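Local coordinates for protein endo-alpha-mannosidase (Bacteroides thetaiotaomicron, PDB 4ACY) that is an endo-alpha-mannosidase of glycoside hydrolase family GH99 that probably cleaves internal alpha-mannosidic linkages of N-glycan-like substrates, at residues A[139-153]-A[178-192]. Sequence-based numbering, arbitrary orientation.
Sequences LDEAAKVGAKVCFHI and HPAFYRTHGKPLFFI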
# COMPACT_ATOMS: atom_id res chain seq x y z
N LEU A 139 -1.06 -9.49 12.68
CA LEU A 139 -2.39 -9.57 13.27
C LEU A 139 -2.30 -9.58 14.80
O LEU A 139 -2.97 -8.78 15.47
CB LEU A 139 -3.12 -10.82 12.76
CG LEU A 139 -3.64 -10.71 11.32
CD1 LEU A 139 -3.89 -12.08 10.74
CD2 LEU A 139 -4.89 -9.86 11.28
N ASP A 140 -1.45 -10.45 15.34
CA ASP A 140 -1.28 -10.58 16.80
C ASP A 140 -0.88 -9.24 17.43
O ASP A 140 -1.47 -8.81 18.43
CB ASP A 140 -0.24 -11.66 17.13
CG ASP A 140 -0.77 -13.07 16.92
OD1 ASP A 140 -1.99 -13.24 16.75
OD2 ASP A 140 0.04 -14.03 16.92
N GLU A 141 0.09 -8.57 16.81
CA GLU A 141 0.55 -7.28 17.32
C GLU A 141 -0.48 -6.17 17.14
O GLU A 141 -0.63 -5.31 18.02
CB GLU A 141 1.92 -6.91 16.73
CG GLU A 141 3.03 -7.90 17.11
CD GLU A 141 3.30 -7.92 18.62
OE1 GLU A 141 3.22 -6.86 19.27
OE2 GLU A 141 3.57 -9.02 19.15
N ALA A 142 -1.20 -6.19 16.02
CA ALA A 142 -2.25 -5.19 15.79
C ALA A 142 -3.37 -5.33 16.83
O ALA A 142 -3.88 -4.33 17.34
CB ALA A 142 -2.81 -5.30 14.36
N ALA A 143 -3.73 -6.57 17.14
CA ALA A 143 -4.82 -6.85 18.08
C ALA A 143 -4.55 -6.32 19.49
O ALA A 143 -5.49 -5.96 20.19
CB ALA A 143 -5.15 -8.33 18.11
N LYS A 144 -3.28 -6.24 19.88
CA LYS A 144 -2.90 -5.69 21.21
C LYS A 144 -3.21 -4.20 21.38
O LYS A 144 -3.38 -3.71 22.51
CB LYS A 144 -1.41 -5.91 21.50
CG LYS A 144 -0.93 -7.34 21.48
CD LYS A 144 0.45 -7.40 22.13
CE LYS A 144 1.34 -8.51 21.60
NZ LYS A 144 0.72 -9.85 21.66
N VAL A 145 -3.27 -3.48 20.28
CA VAL A 145 -3.43 -2.02 20.32
C VAL A 145 -4.70 -1.54 19.60
O VAL A 145 -4.92 -0.34 19.48
CB VAL A 145 -2.17 -1.31 19.75
CG1 VAL A 145 -0.91 -1.76 20.50
CG2 VAL A 145 -2.02 -1.62 18.25
N GLY A 146 -5.51 -2.48 19.11
CA GLY A 146 -6.75 -2.13 18.40
C GLY A 146 -6.55 -1.76 16.93
O GLY A 146 -7.45 -1.18 16.31
N ALA A 147 -5.39 -2.08 16.37
CA ALA A 147 -5.17 -1.87 14.93
C ALA A 147 -5.75 -3.03 14.12
O ALA A 147 -6.06 -4.09 14.67
CB ALA A 147 -3.69 -1.68 14.62
N LYS A 148 -5.91 -2.82 12.80
CA LYS A 148 -6.53 -3.83 11.94
C LYS A 148 -5.70 -4.11 10.69
O LYS A 148 -4.90 -3.27 10.28
CB LYS A 148 -7.94 -3.38 11.51
CG LYS A 148 -8.89 -3.05 12.67
CD LYS A 148 -9.25 -4.26 13.48
CE LYS A 148 -10.22 -3.86 14.60
NZ LYS A 148 -10.53 -5.01 15.49
N VAL A 149 -5.90 -5.28 10.09
CA VAL A 149 -5.12 -5.69 8.91
C VAL A 149 -6.07 -6.09 7.77
O VAL A 149 -6.97 -6.91 7.97
CB VAL A 149 -4.21 -6.90 9.25
CG1 VAL A 149 -3.49 -7.42 8.02
CG2 VAL A 149 -3.22 -6.54 10.38
N CYS A 150 -5.86 -5.51 6.60
CA CYS A 150 -6.54 -6.01 5.41
C CYS A 150 -5.48 -6.39 4.39
O CYS A 150 -4.28 -6.34 4.69
CB CYS A 150 -7.54 -4.98 4.86
SG CYS A 150 -6.80 -3.47 4.18
N PHE A 151 -5.89 -6.77 3.19
CA PHE A 151 -4.96 -7.40 2.26
C PHE A 151 -4.94 -6.71 0.91
O PHE A 151 -5.98 -6.27 0.42
CB PHE A 151 -5.28 -8.90 2.13
CG PHE A 151 -5.00 -9.65 3.38
CD1 PHE A 151 -5.85 -9.55 4.49
CD2 PHE A 151 -3.84 -10.42 3.49
CE1 PHE A 151 -5.55 -10.21 5.70
CE2 PHE A 151 -3.54 -11.08 4.67
CZ PHE A 151 -4.39 -10.98 5.78
N HIS A 152 -3.73 -6.61 0.36
CA HIS A 152 -3.46 -5.95 -0.91
C HIS A 152 -3.03 -7.03 -1.89
O HIS A 152 -1.90 -7.52 -1.82
CB HIS A 152 -2.33 -4.91 -0.70
CG HIS A 152 -2.17 -3.95 -1.84
ND1 HIS A 152 -1.14 -3.04 -1.89
CD2 HIS A 152 -2.91 -3.74 -2.95
CE1 HIS A 152 -1.25 -2.30 -2.98
NE2 HIS A 152 -2.32 -2.71 -3.65
N ILE A 153 -3.94 -7.45 -2.75
CA ILE A 153 -3.69 -8.58 -3.65
C ILE A 153 -2.84 -8.16 -4.84
O ILE A 153 -3.25 -7.34 -5.66
CB ILE A 153 -5.01 -9.22 -4.12
CG1 ILE A 153 -5.89 -9.57 -2.92
CG2 ILE A 153 -4.76 -10.46 -5.03
CD1 ILE A 153 -5.34 -10.67 -2.02
N HIS A 178 -9.64 -13.71 13.17
CA HIS A 178 -8.73 -12.95 14.01
C HIS A 178 -9.32 -11.63 14.50
O HIS A 178 -9.92 -10.90 13.71
CB HIS A 178 -7.40 -12.71 13.30
CG HIS A 178 -6.28 -12.37 14.24
ND1 HIS A 178 -5.29 -13.26 14.58
CD2 HIS A 178 -6.03 -11.23 14.93
CE1 HIS A 178 -4.47 -12.69 15.45
NE2 HIS A 178 -4.90 -11.46 15.67
N PRO A 179 -9.16 -11.31 15.80
CA PRO A 179 -9.65 -10.03 16.32
C PRO A 179 -9.15 -8.82 15.52
O PRO A 179 -9.86 -7.82 15.43
CB PRO A 179 -9.08 -9.98 17.74
CG PRO A 179 -8.75 -11.37 18.10
CD PRO A 179 -8.56 -12.16 16.85
N ALA A 180 -7.97 -8.92 14.92
CA ALA A 180 -7.40 -7.79 14.16
C ALA A 180 -7.71 -7.81 12.67
O ALA A 180 -7.24 -6.95 11.93
CB ALA A 180 -5.89 -7.68 14.39
N PHE A 181 -8.49 -8.79 12.21
CA PHE A 181 -8.88 -8.82 10.80
C PHE A 181 -9.84 -7.66 10.51
O PHE A 181 -10.87 -7.51 11.18
CB PHE A 181 -9.51 -10.17 10.45
CG PHE A 181 -9.81 -10.36 8.99
CD1 PHE A 181 -8.81 -10.74 8.10
CD2 PHE A 181 -11.11 -10.23 8.50
CE1 PHE A 181 -9.07 -10.93 6.75
CE2 PHE A 181 -11.39 -10.43 7.13
CZ PHE A 181 -10.36 -10.78 6.26
N TYR A 182 -9.51 -6.85 9.51
CA TYR A 182 -10.28 -5.64 9.24
C TYR A 182 -11.64 -5.91 8.63
O TYR A 182 -11.76 -6.70 7.69
CB TYR A 182 -9.52 -4.76 8.26
CG TYR A 182 -10.14 -3.42 7.97
CD1 TYR A 182 -10.32 -2.46 8.98
CD2 TYR A 182 -10.46 -3.07 6.66
CE1 TYR A 182 -10.85 -1.19 8.68
CE2 TYR A 182 -11.00 -1.83 6.36
CZ TYR A 182 -11.18 -0.90 7.37
OH TYR A 182 -11.68 0.35 7.04
N ARG A 183 -12.65 -5.24 9.16
CA ARG A 183 -13.95 -5.11 8.51
C ARG A 183 -14.43 -3.68 8.64
O ARG A 183 -14.22 -3.04 9.67
CB ARG A 183 -14.98 -6.05 9.14
CG ARG A 183 -14.74 -7.48 8.79
CD ARG A 183 -15.84 -8.37 9.33
NE ARG A 183 -15.57 -9.76 9.01
CZ ARG A 183 -14.74 -10.54 9.70
NH1 ARG A 183 -14.08 -10.07 10.75
NH2 ARG A 183 -14.56 -11.79 9.33
N THR A 184 -15.08 -3.20 7.59
CA THR A 184 -15.70 -1.89 7.63
C THR A 184 -17.13 -2.02 7.11
O THR A 184 -17.37 -2.71 6.13
CB THR A 184 -14.85 -0.82 6.89
OG1 THR A 184 -15.48 0.46 7.01
CG2 THR A 184 -14.64 -1.17 5.42
N HIS A 185 -18.08 -1.39 7.82
CA HIS A 185 -19.51 -1.64 7.59
C HIS A 185 -19.77 -3.15 7.50
O HIS A 185 -20.55 -3.63 6.66
CB HIS A 185 -20.01 -0.88 6.34
N GLY A 186 -19.08 -3.91 8.36
CA GLY A 186 -19.25 -5.36 8.45
C GLY A 186 -18.61 -6.23 7.39
O GLY A 186 -18.86 -7.44 7.35
N LYS A 187 -17.76 -5.65 6.53
CA LYS A 187 -17.20 -6.41 5.43
C LYS A 187 -15.68 -6.27 5.35
O LYS A 187 -15.17 -5.17 5.57
CB LYS A 187 -17.77 -5.93 4.09
CG LYS A 187 -19.18 -6.38 3.80
CD LYS A 187 -19.65 -5.80 2.47
CE LYS A 187 -21.16 -5.66 2.46
NZ LYS A 187 -21.66 -5.15 1.16
N PRO A 188 -14.98 -7.36 5.02
CA PRO A 188 -13.54 -7.26 4.76
C PRO A 188 -13.31 -6.37 3.56
O PRO A 188 -14.19 -6.24 2.71
CB PRO A 188 -13.11 -8.69 4.44
CG PRO A 188 -14.30 -9.56 4.65
CD PRO A 188 -15.51 -8.71 4.74
N LEU A 189 -12.13 -5.77 3.48
CA LEU A 189 -11.79 -4.92 2.35
C LEU A 189 -10.54 -5.48 1.68
O LEU A 189 -9.57 -5.80 2.37
CB LEU A 189 -11.57 -3.48 2.82
CG LEU A 189 -11.52 -2.48 1.66
CD1 LEU A 189 -12.27 -1.21 1.98
CD2 LEU A 189 -10.07 -2.21 1.33
N PHE A 190 -10.57 -5.63 0.35
CA PHE A 190 -9.41 -6.08 -0.42
C PHE A 190 -9.08 -5.04 -1.50
O PHE A 190 -9.97 -4.66 -2.29
CB PHE A 190 -9.72 -7.40 -1.12
CG PHE A 190 -9.89 -8.57 -0.19
CD1 PHE A 190 -11.12 -8.83 0.41
CD2 PHE A 190 -8.83 -9.43 0.07
CE1 PHE A 190 -11.28 -9.94 1.27
CE2 PHE A 190 -8.97 -10.52 0.93
CZ PHE A 190 -10.21 -10.78 1.53
N PHE A 191 -7.81 -4.62 -1.55
CA PHE A 191 -7.31 -3.83 -2.68
C PHE A 191 -6.71 -4.80 -3.67
O PHE A 191 -6.12 -5.81 -3.29
CB PHE A 191 -6.21 -2.85 -2.23
CG PHE A 191 -6.70 -1.75 -1.33
CD1 PHE A 191 -7.18 -0.57 -1.85
CD2 PHE A 191 -6.67 -1.90 0.06
CE1 PHE A 191 -7.62 0.49 -1.02
CE2 PHE A 191 -7.11 -0.87 0.91
CZ PHE A 191 -7.60 0.32 0.37
N ILE A 192 -6.90 -4.51 -4.96
CA ILE A 192 -6.37 -5.39 -5.99
C ILE A 192 -5.48 -4.58 -6.93
O ILE A 192 -5.96 -3.81 -7.77
CB ILE A 192 -7.47 -6.13 -6.78
CG1 ILE A 192 -8.44 -6.87 -5.85
CG2 ILE A 192 -6.82 -7.11 -7.76
CD1 ILE A 192 -9.68 -7.46 -6.58
O HOH W 1 -8.75 -8.10 3.39
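Leu139 lays its CB over the centre of one face of the His178 ring, 3.5 Å from the centroid, a CH-pi contact. The ring reaches the helix because CG of His178 stands anti to the backbone N (chi1 -160°). An alanine in place of His178 would probably leave Leu139 CB without its flat partner and open a gap beside the helix. Ala180 CB fits between the helix and the loop that follows it, 3.3 Å from Leu139 O and against Ala142 CB and Ala143 CB. Lys148 bends at chi2 (-67°), and its NZ donates to Pro179 O at 2.9 Å.

The backbones join in two places. Val149 N donates to Ala180 O at 2.8 Å, and Tyr182 N donates to Val149 O from above the carbonyl plane. Farther on, strands 148-153 and 189-192 run parallel. Phe191 N donates to Phe151 O, and Ile153 N to Phe191 O at 2.8 Å. Between these two places a water bridges Phe151 N, weakly, and Leu189 O.

Phe151 CE1 meets Phe181 CE1 at 3.7 Å, the side chains crossing at about a right angle. His152 CD2 lies 3.5 Å from Phe191 CB, and its NE2 is hydrogen-bonded to Tyr246 OH. A formic acid molecule lies by the His152 side chain, near the strand ends where TIM barrels hold their active site.

A type I turn, 178-181, positions His178 and Ala180. The strands are neighbours in the eight-stranded TIM barrel. Helix 161-175 links them in a beta-alpha-beta unit and packs on Phe151, Ile153 and Phe181, while strand 117-124 pairs with the other edge of 148-153.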